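Local coordinates for cysteine synthase (Fusobacterium nucleatum subsp. nucleatum strain ATCC 25586, PDB 5XEM), which uses pyridoxal 5'-phosphate in beta-replacement chemistry, producing hydrogen sulfide from L-cysteine and probably making L-cysteine from O-acetyl-L-serine and sulfide, at residues D26-N30 with S282-K288; I54-E58 with V87-K91; K171-C177 with G289-L295. All coordinates share one frame; numbering follows the deposited sequence.

Contact 1. Residues D26-N30 with S282-K288; sequences DTFGN and SKENADK
Ser282 OG is gripped by two groups: it donates to Thr27 O at 2.7 Å and accepts from Asn30 ND2 at 2.9 Å. Thr27 O is itself shared, since Asn30 N reaches it from the opposite face of the carbonyl plane. The second hydrogen of the Asn30 amide goes almost straight (172°) to Asn285 O, 2.9 Å from ND2. Both acceptors lie in the amide plane, which fixes the rotation of that group, while OD1 takes Lys288 N at 3.2 Å and also Leu290 N. Asn30 thereby ties a type I' beta turn, Thr27 to Asn30, to the chain leaving helix 269-284, where Asn285 is the first residue with non-helical backbone angles. Asp26 OD1 braces the turn from before it, accepting from Phe28 N as an Asx turn. At the tip of the turn Asp287 N binds Phe28 O at 2.8 Å. With CG anti to its carbonyl carbon (chi1 -49°), the Phe28 ring lies against the helix, and Lys283 CB sits over one face, 3.9 Å from the centroid and 23° off the normal, a CH-pi contact. Phe28 also lines the pocket holding 2-(2-methoxyethoxy)ethanol, probably a crystallisation additive.

Contact 2. Residues I54-E58 with V87-K91; sequences IEEAE and VKNYK
Glu58 faces Lys88 and Tyr90 between helix 46-60 and the end of helix 76-88. Its CB points toward the other segment, and the chain runs extended beyond CG (chi2 178°), carrying the carboxylate out to both partners. CG already passes 3.5 Å from Tyr90 OH, and CD follows, 3.3 Å from that hydroxyl and 3.5 Å from Lys88 NZ. At the tip the two oxygens divide the work. OE1 accepts from Lys88 NZ at 3.1 Å, and OE2 lies 3.2 Å from the same nitrogen, each through its syn lone pair, so the ammonium sits in the fork of the carboxylate as a salt bridge. OE2 also accepts from Tyr90 OH at 2.4 Å, a distance so short that its detail is doubtful. OE2 lies at the ring's edge, in its plane, with carboxylate and ring planes 79° apart.

Lys88 reaches the site from the opposite direction, straight as far as CE and bent only at chi4 (-78°). That last bend sets NZ between Glu58 and a water which accepts from it and donates to Glu55 OE2. Beside this polar cluster, Ile54 CG2 lies 4.0 Å from Tyr90 CE2, and Ile63 and Leu81 extend this apolar patch. The backbone after Lys88 turns through a Schellman motif with positive phi at Asn89, which ends the helix and places Tyr90 beside Lys88. Even the nearest CA atoms, those of Ile54 and Lys88, are 10.0 Å apart, so side chains alone make the join. The Lys88 salt bridge would be expected to stabilise the ionised carboxylate, with the phenol a possible addition.

Contact 3. Residues K171-C177 with G289-L295; sequences KVDVFIC and GLKIVVL
Strands 174-177 and 291-295 run parallel at an axis separation of 4.6 Å and an angle of 19°, with Val174, Phe175 and Ile176 bridged to Ile292, Val293 and Val294. The ladder includes Val293 N to Val174 O at 2.8 Å and Ile176 N to Val293 O at 2.9 Å. At its start Lys291 O takes two donors, Asp173 N and Val174 N. Asp173 then extends the pairing with its side chain: OD2 accepts Lys291 N at 2.8 Å through its anti lone pair, in a bond of 162°. Lys291 CD presses to 3.2 Å on Lys171 O, a buried carbonyl with no hydrogen-bond partner in the model, while Lys291 NZ forms a salt bridge with Glu31 on the adjoining strand 31-36.

On one face Val174 CB runs alongside Ile292 CG1, and Ile292 CG2 also meets Ile176 CD1 at 4.1 Å. On the other, Val293 CG2 touches Val172 CG1 at 3.8 Å. Cys177 SG, anti to its own nitrogen (chi1 -170°), is thereby brought to 3.6 Å from Leu295 CD2.

These are central neighbours in the mixed sheet, strand 31-36 flanking 291-296 and strand 200-206 flanking 174-178. Helix 269-284 covers the face of Val174, Ile176 and Val294; helices 151-167 and 183-195 cover that of Phe175 and Val293, with Cys177 and Leu295 meeting Ser184, a cofactor-binding residue.

Overall arrangement
Contacts 1 and 3 adjoin, their centres 12 Å apart: the chain leaving helix 269-284 through contact 1 enters strand 291-296 of contact 3. What ties them is the 2.9 Å reach from Leu290 N to Asn30 OD1, and Ser282 CB packs on Ile292 CD1 at 3.8 Å. Contact 2 lies on the opposite side of the chain's centre, its centre about 44 Å from that of contact 1 and 34 Å from that of contact 3. The active site falls between: the side chain of Cys177 is about 6 Å from the pyridoxal phosphate, and that of Ile54 about 14 Å from the bound lanthionine. Contact 1 is peripheral, about 26 Å from the centre of the chain.

Contact 1. Residues D26-N30 with S282-K288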
ATOM      1  N   ASP A  26      17.235   7.689  16.642  1.00 25.49           N
ATOM      2  CA  ASP A  26      18.671   7.995  16.700  1.00 27.26           C
ATOM      3  C   ASP A  26      19.414   7.054  15.779  1.00 24.66           C
ATOM      4  O   ASP A  26      19.280   5.853  15.908  1.00 27.71           O
ATOM      5  CB  ASP A  26      19.212   7.841  18.128  1.00 28.62           C
ATOM      6  CG  ASP A  26      20.643   8.362  18.277  1.00 31.04           C
ATOM      7  OD1 ASP A  26      21.193   8.898  17.295  1.00 31.21           O
ATOM      8  OD2 ASP A  26      21.205   8.233  19.383  1.00 34.37           O
ATOM      9  N   THR A  27      20.208   7.594  14.861  1.00 23.97           N
ATOM     10  CA  THR A  27      20.969   6.774  13.899  1.00 23.43           C
ATOM     11  C   THR A  27      22.510   6.906  14.082  1.00 24.96           C
ATOM     12  O   THR A  27      23.312   6.527  13.198  1.00 23.64           O
ATOM     13  CB  THR A  27      20.503   7.046  12.435  1.00 23.64           C
ATOM     14  OG1 THR A  27      20.780   8.401  12.049  1.00 21.94           O
ATOM     15  CG2 THR A  27      18.975   6.782  12.309  1.00 21.46           C
ATOM     16  N   PHE A  28      22.886   7.417  15.261  1.00 26.53           N
ATOM     17  CA  PHE A  28      24.269   7.397  15.756  1.00 26.98           C
ATOM     18  C   PHE A  28      25.248   8.117  14.851  1.00 27.00           C
ATOM     19  O   PHE A  28      26.346   7.612  14.575  1.00 26.58           O
ATOM     20  CB  PHE A  28      24.716   5.958  16.021  1.00 29.86           C
ATOM     21  CG  PHE A  28      23.726   5.179  16.835  1.00 32.05           C
ATOM     22  CD1 PHE A  28      23.478   5.525  18.154  1.00 34.16           C
ATOM     23  CD2 PHE A  28      22.994   4.140  16.264  1.00 34.14           C
ATOM     24  CE1 PHE A  28      22.532   4.832  18.904  1.00 36.41           C
ATOM     25  CE2 PHE A  28      22.055   3.441  17.008  1.00 32.88           C
ATOM     26  CZ  PHE A  28      21.820   3.788  18.324  1.00 34.26           C
ATOM     27  N   GLY A  29      24.847   9.299  14.394  1.00 25.99           N
ATOM     28  CA  GLY A  29      25.706  10.139  13.568  1.00 27.56           C
ATOM     29  C   GLY A  29      26.017   9.648  12.158  1.00 28.36           C
ATOM     30  O   GLY A  29      26.959  10.121  11.524  1.00 29.16           O
ATOM     31  N   ASN A  30      25.228   8.700  11.655  1.00 25.94           N
ATOM     32  CA  ASN A  30      25.247   8.359  10.231  1.00 25.14           C
ATOM     33  C   ASN A  30      23.859   8.583   9.671  1.00 25.07           C
ATOM     34  O   ASN A  30      22.915   8.599  10.422  1.00 25.86           O
ATOM     35  CB  ASN A  30      25.653   6.911  10.049  1.00 24.14           C
ATOM     36  CG  ASN A  30      27.048   6.637  10.574  1.00 24.69           C
ATOM     37  OD1 ASN A  30      28.015   7.287  10.143  1.00 25.52           O
ATOM     38  ND2 ASN A  30      27.167   5.672  11.491  1.00 23.34           N
ATOM     39  N   SER A 282      25.363   0.826  12.294  1.00 27.04           N
ATOM     40  CA  SER A 282      25.616   2.257  12.375  1.00 27.48           C
ATOM     41  C   SER A 282      26.156   2.665  13.760  1.00 29.55           C
ATOM     42  O   SER A 282      27.075   3.478  13.848  1.00 30.19           O
ATOM     43  CB  SER A 282      24.365   3.045  12.038  1.00 27.08           C
ATOM     44  OG  SER A 282      24.625   4.430  12.029  1.00 26.52           O
ATOM     45  N   LYS A 283      25.617   2.084  14.822  1.00 30.23           N
ATOM     46  CA  LYS A 283      26.194   2.261  16.163  1.00 35.06           C
ATOM     47  C   LYS A 283      27.647   1.733  16.272  1.00 36.29           C
ATOM     48  O   LYS A 283      28.494   2.398  16.873  1.00 35.36           O
ATOM     49  CB  LYS A 283      25.324   1.617  17.234  1.00 37.42           C
ATOM     50  CG  LYS A 283      25.774   1.965  18.655  1.00 40.82           C
ATOM     51  CD  LYS A 283      24.679   1.720  19.689  1.00 42.29           C
ATOM     52  CE  LYS A 283      24.914   2.490  20.994  1.00 44.98           C
ATOM     53  NZ  LYS A 283      25.782   1.764  21.966  1.00 45.31           N
ATOM     54  N   GLU A 284      27.940   0.564  15.690  1.00 37.67           N
ATOM     55  CA  GLU A 284      29.329   0.061  15.650  1.00 39.53           C
ATOM     56  C   GLU A 284      30.255   0.965  14.835  1.00 40.15           C
ATOM     57  O   GLU A 284      31.470   0.911  14.997  1.00 37.47           O
ATOM     58  CB  GLU A 284      29.416  -1.368  15.103  1.00 40.11           C
ATOM     59  CG  GLU A 284      28.883  -2.428  16.049  1.00 43.66           C
ATOM     60  CD  GLU A 284      29.409  -3.827  15.761  1.00 47.72           C
ATOM     61  OE1 GLU A 284      29.819  -4.105  14.614  1.00 49.84           O
ATOM     62  OE2 GLU A 284      29.413  -4.656  16.698  1.00 45.40           O
ATOM     63  N   ASN A 285      29.683   1.778  13.949  1.00 38.72           N
ATOM     64  CA  ASN A 285      30.447   2.700  13.120  1.00 36.02           C
ATOM     65  C   ASN A 285      29.959   4.122  13.303  1.00 33.33           C
ATOM     66  O   ASN A 285      29.881   4.900  12.342  1.00 34.66           O
ATOM     67  CB  ASN A 285      30.348   2.287  11.649  1.00 37.35           C
ATOM     68  CG  ASN A 285      31.023   0.966  11.372  1.00 38.20           C
ATOM     69  OD1 ASN A 285      32.183   0.929  10.965  1.00 40.68           O
ATOM     70  ND2 ASN A 285      30.319  -0.130  11.624  1.00 37.18           N
ATOM     71  N   ALA A 286      29.651   4.460  14.549  1.00 32.26           N
ATOM     72  CA  ALA A 286      29.017   5.725  14.898  1.00 34.08           C
ATOM     73  C   ALA A 286      29.804   6.927  14.432  1.00 36.87           C
ATOM     74  O   ALA A 286      31.043   6.897  14.385  1.00 38.00           O
ATOM     75  CB  ALA A 286      28.791   5.818  16.395  1.00 32.23           C
ATOM     76  N   ASP A 287      29.067   7.975  14.074  1.00 36.58           N
ATOM     77  CA  ASP A 287      29.630   9.273  13.755  1.00 37.61           C
ATOM     78  C   ASP A 287      30.762   9.235  12.735  1.00 40.33           C
ATOM     79  O   ASP A 287      31.855   9.740  12.991  1.00 40.97           O
ATOM     80  CB  ASP A 287      30.099   9.930  15.044  1.00 39.43           C
ATOM     81  CG  ASP A 287      28.989  10.038  16.064  1.00 39.70           C
ATOM     82  OD1 ASP A 287      28.146  10.943  15.927  1.00 40.05           O
ATOM     83  OD2 ASP A 287      28.954   9.208  16.996  1.00 40.71           O
ATOM     84  N   LYS A 288      30.493   8.627  11.584  1.00 38.61           N
ATOM     85  CA  LYS A 288      31.395   8.671  10.442  1.00 37.58           C
ATOM     86  C   LYS A 288      30.722   9.325   9.247  1.00 35.52           C
ATOM     87  O   LYS A 288      31.297   9.340   8.159  1.00 38.10           O
ATOM     88  CB  LYS A 288      31.836   7.264  10.058  1.00 38.95           C
ATOM     89  CG  LYS A 288      32.669   6.539  11.095  1.00 42.50           C
ATOM     90  CD  LYS A 288      33.077   5.179  10.561  1.00 44.00           C
ATOM     91  CE  LYS A 288      33.965   4.418  11.536  1.00 47.31           C
ATOM     92  NZ  LYS A 288      33.308   4.245  12.866  1.00 49.59           N
TER

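Contact 2. Residues I54-E58 with V87-K91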
ATOM      1  N   ILE A  54       8.452 -13.021 -15.539  1.00 11.34           N
ATOM      2  CA  ILE A  54       7.370 -13.285 -16.485  1.00 12.61           C
ATOM      3  C   ILE A  54       7.693 -12.712 -17.859  1.00 12.42           C
ATOM      4  O   ILE A  54       7.559 -13.409 -18.867  1.00 12.11           O
ATOM      5  CB  ILE A  54       5.994 -12.766 -15.994  1.00 12.69           C
ATOM      6  CG1 ILE A  54       5.515 -13.584 -14.801  1.00 13.52           C
ATOM      7  CG2 ILE A  54       4.957 -12.834 -17.128  1.00 12.17           C
ATOM      8  CD1 ILE A  54       5.428 -15.072 -15.008  1.00 15.33           C
ATOM      9  N   GLU A  55       8.125 -11.455 -17.893  1.00 13.16           N
ATOM     10  CA  GLU A  55       8.420 -10.797 -19.170  1.00 14.77           C
ATOM     11  C   GLU A  55       9.529 -11.516 -19.944  1.00 14.18           C
ATOM     12  O   GLU A  55       9.371 -11.752 -21.151  1.00 13.37           O
ATOM     13  CB  GLU A  55       8.767  -9.349 -18.981  1.00 15.96           C
ATOM     14  CG  GLU A  55       7.558  -8.480 -18.712  1.00 18.54           C
ATOM     15  CD  GLU A  55       7.917  -7.017 -18.729  1.00 19.40           C
ATOM     16  OE1 GLU A  55       9.086  -6.629 -18.497  1.00 23.22           O
ATOM     17  OE2 GLU A  55       6.983  -6.233 -18.957  1.00 22.71           O
ATOM     18  N   GLU A  56      10.594 -11.926 -19.254  1.00 13.42           N
ATOM     19  CA  GLU A  56      11.655 -12.669 -19.944  1.00 14.45           C
ATOM     20  C   GLU A  56      11.151 -14.021 -20.485  1.00 13.22           C
ATOM     21  O   GLU A  56      11.497 -14.397 -21.608  1.00 14.24           O
ATOM     22  CB  GLU A  56      12.913 -12.818 -19.077  1.00 15.73           C
ATOM     23  CG  GLU A  56      13.703 -11.520 -18.819  1.00 17.29           C
ATOM     24  CD  GLU A  56      13.989 -10.711 -20.078  1.00 19.87           C
ATOM     25  OE1 GLU A  56      14.392 -11.301 -21.093  1.00 21.06           O
ATOM     26  OE2 GLU A  56      13.820  -9.477 -20.076  1.00 23.78           O
ATOM     27  N   ALA A  57      10.331 -14.759 -19.730  1.00 12.42           N
ATOM     28  CA  ALA A  57       9.792 -16.048 -20.180  1.00 12.11           C
ATOM     29  C   ALA A  57       8.815 -15.854 -21.349  1.00 12.39           C
ATOM     30  O   ALA A  57       8.765 -16.663 -22.290  1.00 12.60           O
ATOM     31  CB  ALA A  57       9.106 -16.802 -19.027  1.00 11.90           C
ATOM     32  N   GLU A  58       8.071 -14.759 -21.330  1.00 12.37           N
ATOM     33  CA  GLU A  58       7.238 -14.402 -22.489  1.00 13.70           C
ATOM     34  C   GLU A  58       8.082 -14.276 -23.748  1.00 14.13           C
ATOM     35  O   GLU A  58       7.755 -14.873 -24.802  1.00 14.24           O
ATOM     36  CB  GLU A  58       6.504 -13.082 -22.218  1.00 14.48           C
ATOM     37  CG  GLU A  58       5.317 -13.244 -21.294  1.00 15.79           C
ATOM     38  CD  GLU A  58       4.610 -11.927 -20.980  1.00 16.96           C
ATOM     39  OE1 GLU A  58       5.277 -10.879 -20.965  1.00 19.91           O
ATOM     40  OE2 GLU A  58       3.380 -11.938 -20.784  1.00 19.91           O
ATOM     41  N   VAL A  87      -3.518  -8.937 -14.659  1.00 12.36           N
ATOM     42  CA  VAL A  87      -3.452  -7.974 -15.780  1.00 12.99           C
ATOM     43  C   VAL A  87      -3.286  -8.724 -17.117  1.00 13.12           C
ATOM     44  O   VAL A  87      -3.947  -8.423 -18.132  1.00 12.92           O
ATOM     45  CB  VAL A  87      -2.253  -7.004 -15.592  1.00 13.57           C
ATOM     46  CG1 VAL A  87      -2.004  -6.172 -16.840  1.00 15.59           C
ATOM     47  CG2 VAL A  87      -2.474  -6.105 -14.394  1.00 14.05           C
ATOM     48  N   LYS A  88      -2.383  -9.693 -17.115  1.00 13.11           N
ATOM     49  CA  LYS A  88      -2.023 -10.450 -18.338  1.00 13.28           C
ATOM     50  C   LYS A  88      -2.935 -11.646 -18.668  1.00 13.81           C
ATOM     51  O   LYS A  88      -2.756 -12.311 -19.710  1.00 14.44           O
ATOM     52  CB  LYS A  88      -0.566 -10.917 -18.200  1.00 13.97           C
ATOM     53  CG  LYS A  88       0.459  -9.792 -18.257  1.00 15.27           C
ATOM     54  CD  LYS A  88       1.875 -10.326 -18.063  1.00 16.87           C
ATOM     55  CE  LYS A  88       2.927  -9.228 -18.266  1.00 17.39           C
ATOM     56  NZ  LYS A  88       3.162  -8.948 -19.712  1.00 18.01           N
ATOM     57  N   ASN A  89      -3.876 -11.953 -17.787  1.00 13.76           N
ATOM     58  CA  ASN A  89      -4.806 -13.083 -17.936  1.00 15.14           C
ATOM     59  C   ASN A  89      -4.138 -14.463 -17.992  1.00 14.81           C
ATOM     60  O   ASN A  89      -4.541 -15.315 -18.787  1.00 13.77           O
ATOM     61  CB  ASN A  89      -5.690 -12.890 -19.179  1.00 16.88           C
ATOM     62  CG  ASN A  89      -6.620 -11.715 -19.033  1.00 19.68           C
ATOM     63  OD1 ASN A  89      -7.332 -11.615 -18.046  1.00 21.69           O
ATOM     64  ND2 ASN A  89      -6.591 -10.803 -19.996  1.00 22.96           N
ATOM     65  N   TYR A  90      -3.099 -14.672 -17.194  1.00 12.64           N
ATOM     66  CA  TYR A  90      -2.519 -16.000 -17.056  1.00 12.55           C
ATOM     67  C   TYR A  90      -3.074 -16.696 -15.830  1.00 12.50           C
ATOM     68  O   TYR A  90      -3.230 -16.067 -14.773  1.00 12.57           O
ATOM     69  CB  TYR A  90      -0.991 -15.895 -16.923  1.00 12.56           C
ATOM     70  CG  TYR A  90      -0.253 -15.265 -18.089  1.00 13.11           C
ATOM     71  CD1 TYR A  90      -0.620 -15.521 -19.389  1.00 14.56           C
ATOM     72  CD2 TYR A  90       0.882 -14.481 -17.876  1.00 13.67           C
ATOM     73  CE1 TYR A  90       0.076 -14.971 -20.453  1.00 15.95           C
ATOM     74  CE2 TYR A  90       1.601 -13.928 -18.934  1.00 14.64           C
ATOM     75  CZ  TYR A  90       1.184 -14.188 -20.226  1.00 15.25           C
ATOM     76  OH  TYR A  90       1.849 -13.668 -21.304  1.00 17.44           O
ATOM     77  N   LYS A  91      -3.294 -17.999 -15.938  1.00 12.33           N
ATOM     78  CA  LYS A  91      -3.688 -18.827 -14.793  1.00 12.88           C
ATOM     79  C   LYS A  91      -2.469 -19.080 -13.897  1.00 12.63           C
ATOM     80  O   LYS A  91      -1.425 -19.512 -14.399  1.00 12.78           O
ATOM     81  CB  LYS A  91      -4.257 -20.135 -15.287  1.00 13.62           C
ATOM     82  CG  LYS A  91      -4.700 -21.119 -14.223  1.00 15.08           C
ATOM     83  CD  LYS A  91      -5.299 -22.350 -14.887  1.00 16.56           C
ATOM     84  CE  LYS A  91      -5.469 -23.525 -13.936  1.00 18.35           C
ATOM     85  NZ  LYS A  91      -6.213 -24.641 -14.578  1.00 20.43           N
TER
HETATM   86  O   HOH W   1       4.698  -6.891 -19.371  1.00 35.39           O

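Contact 3. Residues K171-C177 with G289-L295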
ATOM      1  N   LYS A 171      26.284   8.727  -4.024  1.00 27.57           N
ATOM      2  CA  LYS A 171      26.899   8.806  -2.707  1.00 28.61           C
ATOM      3  C   LYS A 171      26.251   7.802  -1.769  1.00 25.81           C
ATOM      4  O   LYS A 171      25.309   8.114  -1.033  1.00 27.60           O
ATOM      5  CB  LYS A 171      26.802  10.225  -2.155  1.00 32.70           C
ATOM      6  CG  LYS A 171      27.587  11.244  -2.973  1.00 35.84           C
ATOM      7  CD  LYS A 171      29.107  11.093  -2.841  1.00 39.53           C
ATOM      8  CE  LYS A 171      29.704  11.896  -1.675  1.00 43.15           C
ATOM      9  NZ  LYS A 171      29.460  11.361  -0.293  1.00 43.42           N
ATOM     10  N   VAL A 172      26.777   6.586  -1.806  1.00 23.09           N
ATOM     11  CA  VAL A 172      26.294   5.506  -0.963  1.00 21.76           C
ATOM     12  C   VAL A 172      27.476   4.760  -0.383  1.00 20.63           C
ATOM     13  O   VAL A 172      28.334   4.258  -1.134  1.00 21.90           O
ATOM     14  CB  VAL A 172      25.413   4.529  -1.765  1.00 20.56           C
ATOM     15  CG1 VAL A 172      24.643   3.604  -0.813  1.00 20.24           C
ATOM     16  CG2 VAL A 172      24.460   5.298  -2.655  1.00 21.68           C
ATOM     17  N   ASP A 173      27.529   4.700   0.942  1.00 18.67           N
ATOM     18  CA  ASP A 173      28.614   4.035   1.676  1.00 19.16           C
ATOM     19  C   ASP A 173      28.308   2.618   2.100  1.00 18.21           C
ATOM     20  O   ASP A 173      29.202   1.768   2.102  1.00 17.74           O
ATOM     21  CB  ASP A 173      28.958   4.854   2.914  1.00 20.01           C
ATOM     22  CG  ASP A 173      29.444   6.227   2.550  1.00 21.20           C
ATOM     23  OD1 ASP A 173      30.418   6.309   1.776  1.00 21.49           O
ATOM     24  OD2 ASP A 173      28.822   7.215   2.995  1.00 23.70           O
ATOM     25  N   VAL A 174      27.046   2.353   2.447  1.00 16.67           N
ATOM     26  CA  VAL A 174      26.668   1.045   2.962  1.00 16.90           C
ATOM     27  C   VAL A 174      25.246   0.660   2.436  1.00 15.85           C
ATOM     28  O   VAL A 174      24.400   1.504   2.307  1.00 15.88           O
ATOM     29  CB  VAL A 174      26.661   1.051   4.500  1.00 16.62           C
ATOM     30  CG1 VAL A 174      26.304  -0.333   5.027  1.00 17.40           C
ATOM     31  CG2 VAL A 174      28.027   1.496   5.075  1.00 17.03           C
ATOM     32  N   PHE A 175      25.050  -0.606   2.095  1.00 16.00           N
ATOM     33  CA  PHE A 175      23.747  -1.127   1.675  1.00 15.33           C
ATOM     34  C   PHE A 175      23.501  -2.357   2.528  1.00 15.15           C
ATOM     35  O   PHE A 175      24.382  -3.215   2.638  1.00 14.78           O
ATOM     36  CB  PHE A 175      23.782  -1.484   0.179  1.00 16.03           C
ATOM     37  CG  PHE A 175      22.580  -2.260  -0.303  1.00 15.38           C
ATOM     38  CD1 PHE A 175      21.330  -1.660  -0.337  1.00 16.11           C
ATOM     39  CD2 PHE A 175      22.707  -3.580  -0.741  1.00 15.49           C
ATOM     40  CE1 PHE A 175      20.207  -2.359  -0.773  1.00 15.23           C
ATOM     41  CE2 PHE A 175      21.596  -4.280  -1.192  1.00 15.16           C
ATOM     42  CZ  PHE A 175      20.342  -3.668  -1.194  1.00 15.37           C
ATOM     43  N   ILE A 176      22.326  -2.439   3.164  1.00 14.38           N
ATOM     44  CA  ILE A 176      22.006  -3.535   4.062  1.00 13.58           C
ATOM     45  C   ILE A 176      20.651  -4.052   3.613  1.00 13.97           C
ATOM     46  O   ILE A 176      19.722  -3.254   3.450  1.00 13.01           O
ATOM     47  CB  ILE A 176      22.006  -3.106   5.552  1.00 14.34           C
ATOM     48  CG1 ILE A 176      23.447  -2.752   5.976  1.00 14.11           C
ATOM     49  CG2 ILE A 176      21.444  -4.226   6.433  1.00 13.23           C
ATOM     50  CD1 ILE A 176      23.606  -2.055   7.300  1.00 14.30           C
ATOM     51  N   CYS A 177      20.555  -5.373   3.405  1.00 14.06           N
ATOM     52  CA  CYS A 177      19.372  -5.990   2.820  1.00 13.43           C
ATOM     53  C   CYS A 177      19.071  -7.351   3.445  1.00 13.28           C
ATOM     54  O   CYS A 177      19.982  -8.174   3.639  1.00 13.48           O
ATOM     55  CB  CYS A 177      19.587  -6.149   1.311  1.00 14.47           C
ATOM     56  SG  CYS A 177      18.131  -6.626   0.369  1.00 15.18           S
ATOM     57  N   GLY A 289      29.508   9.853   9.441  1.00 32.56           N
ATOM     58  CA  GLY A 289      28.700  10.431   8.359  1.00 30.08           C
ATOM     59  C   GLY A 289      28.391   9.499   7.184  1.00 27.01           C
ATOM     60  O   GLY A 289      28.199   9.959   6.060  1.00 26.61           O
ATOM     61  N   LEU A 290      28.326   8.196   7.438  1.00 25.26           N
ATOM     62  CA  LEU A 290      28.080   7.210   6.384  1.00 23.95           C
ATOM     63  C   LEU A 290      26.661   7.360   5.834  1.00 23.20           C
ATOM     64  O   LEU A 290      25.739   7.724   6.560  1.00 24.34           O
ATOM     65  CB  LEU A 290      28.245   5.780   6.903  1.00 24.43           C
ATOM     66  CG  LEU A 290      29.576   5.415   7.555  1.00 23.47           C
ATOM     67  CD1 LEU A 290      29.464   4.062   8.250  1.00 22.62           C
ATOM     68  CD2 LEU A 290      30.698   5.420   6.536  1.00 22.37           C
ATOM     69  N   LYS A 291      26.501   7.126   4.543  1.00 22.64           N
ATOM     70  CA  LYS A 291      25.171   7.108   3.934  1.00 23.55           C
ATOM     71  C   LYS A 291      24.822   5.639   3.802  1.00 21.17           C
ATOM     72  O   LYS A 291      25.486   4.879   3.062  1.00 20.03           O
ATOM     73  CB  LYS A 291      25.183   7.822   2.599  1.00 26.72           C
ATOM     74  CG  LYS A 291      25.364   9.333   2.736  1.00 30.16           C
ATOM     75  CD  LYS A 291      24.946  10.062   1.469  1.00 32.70           C
ATOM     76  CE  LYS A 291      25.321  11.539   1.485  1.00 36.73           C
ATOM     77  NZ  LYS A 291      24.262  12.413   2.064  1.00 37.62           N
ATOM     78  N   ILE A 292      23.818   5.232   4.572  1.00 20.11           N
ATOM     79  CA  ILE A 292      23.475   3.816   4.721  1.00 18.26           C
ATOM     80  C   ILE A 292      22.094   3.631   4.115  1.00 18.04           C
ATOM     81  O   ILE A 292      21.165   4.341   4.498  1.00 18.72           O
ATOM     82  CB  ILE A 292      23.437   3.385   6.196  1.00 17.75           C
ATOM     83  CG1 ILE A 292      24.775   3.695   6.896  1.00 18.23           C
ATOM     84  CG2 ILE A 292      23.085   1.898   6.312  1.00 17.16           C
ATOM     85  CD1 ILE A 292      24.864   3.173   8.321  1.00 17.14           C
ATOM     86  N   VAL A 293      21.974   2.715   3.161  1.00 17.03           N
ATOM     87  CA  VAL A 293      20.659   2.408   2.555  1.00 15.91           C
ATOM     88  C   VAL A 293      20.187   1.058   3.042  1.00 15.37           C
ATOM     89  O   VAL A 293      20.955   0.072   3.019  1.00 14.71           O
ATOM     90  CB  VAL A 293      20.703   2.420   1.021  1.00 16.26           C
ATOM     91  CG1 VAL A 293      19.342   2.007   0.437  1.00 17.22           C
ATOM     92  CG2 VAL A 293      21.092   3.804   0.495  1.00 16.32           C
ATOM     93  N   VAL A 294      18.938   1.026   3.526  1.00 13.68           N
ATOM     94  CA  VAL A 294      18.284  -0.182   3.987  1.00 14.30           C
ATOM     95  C   VAL A 294      17.123  -0.448   3.020  1.00 13.73           C
ATOM     96  O   VAL A 294      16.312   0.440   2.767  1.00 13.15           O
ATOM     97  CB  VAL A 294      17.732   0.007   5.416  1.00 15.23           C
ATOM     98  CG1 VAL A 294      16.757  -1.103   5.827  1.00 16.51           C
ATOM     99  CG2 VAL A 294      18.902   0.103   6.385  1.00 16.61           C
ATOM    100  N   LEU A 295      17.061  -1.654   2.473  1.00 13.35           N
ATOM    101  CA  LEU A 295      15.943  -2.028   1.648  1.00 13.51           C
ATOM    102  C   LEU A 295      14.830  -2.503   2.568  1.00 12.63           C
ATOM    103  O   LEU A 295      15.029  -3.431   3.316  1.00 12.60           O
ATOM    104  CB  LEU A 295      16.323  -3.123   0.661  1.00 14.66           C
ATOM    105  CG  LEU A 295      15.297  -3.334  -0.459  1.00 16.42           C
ATOM    106  CD1 LEU A 295      15.455  -2.257  -1.533  1.00 17.02           C
ATOM    107  CD2 LEU A 295      15.398  -4.705  -1.057  1.00 18.88           C
TER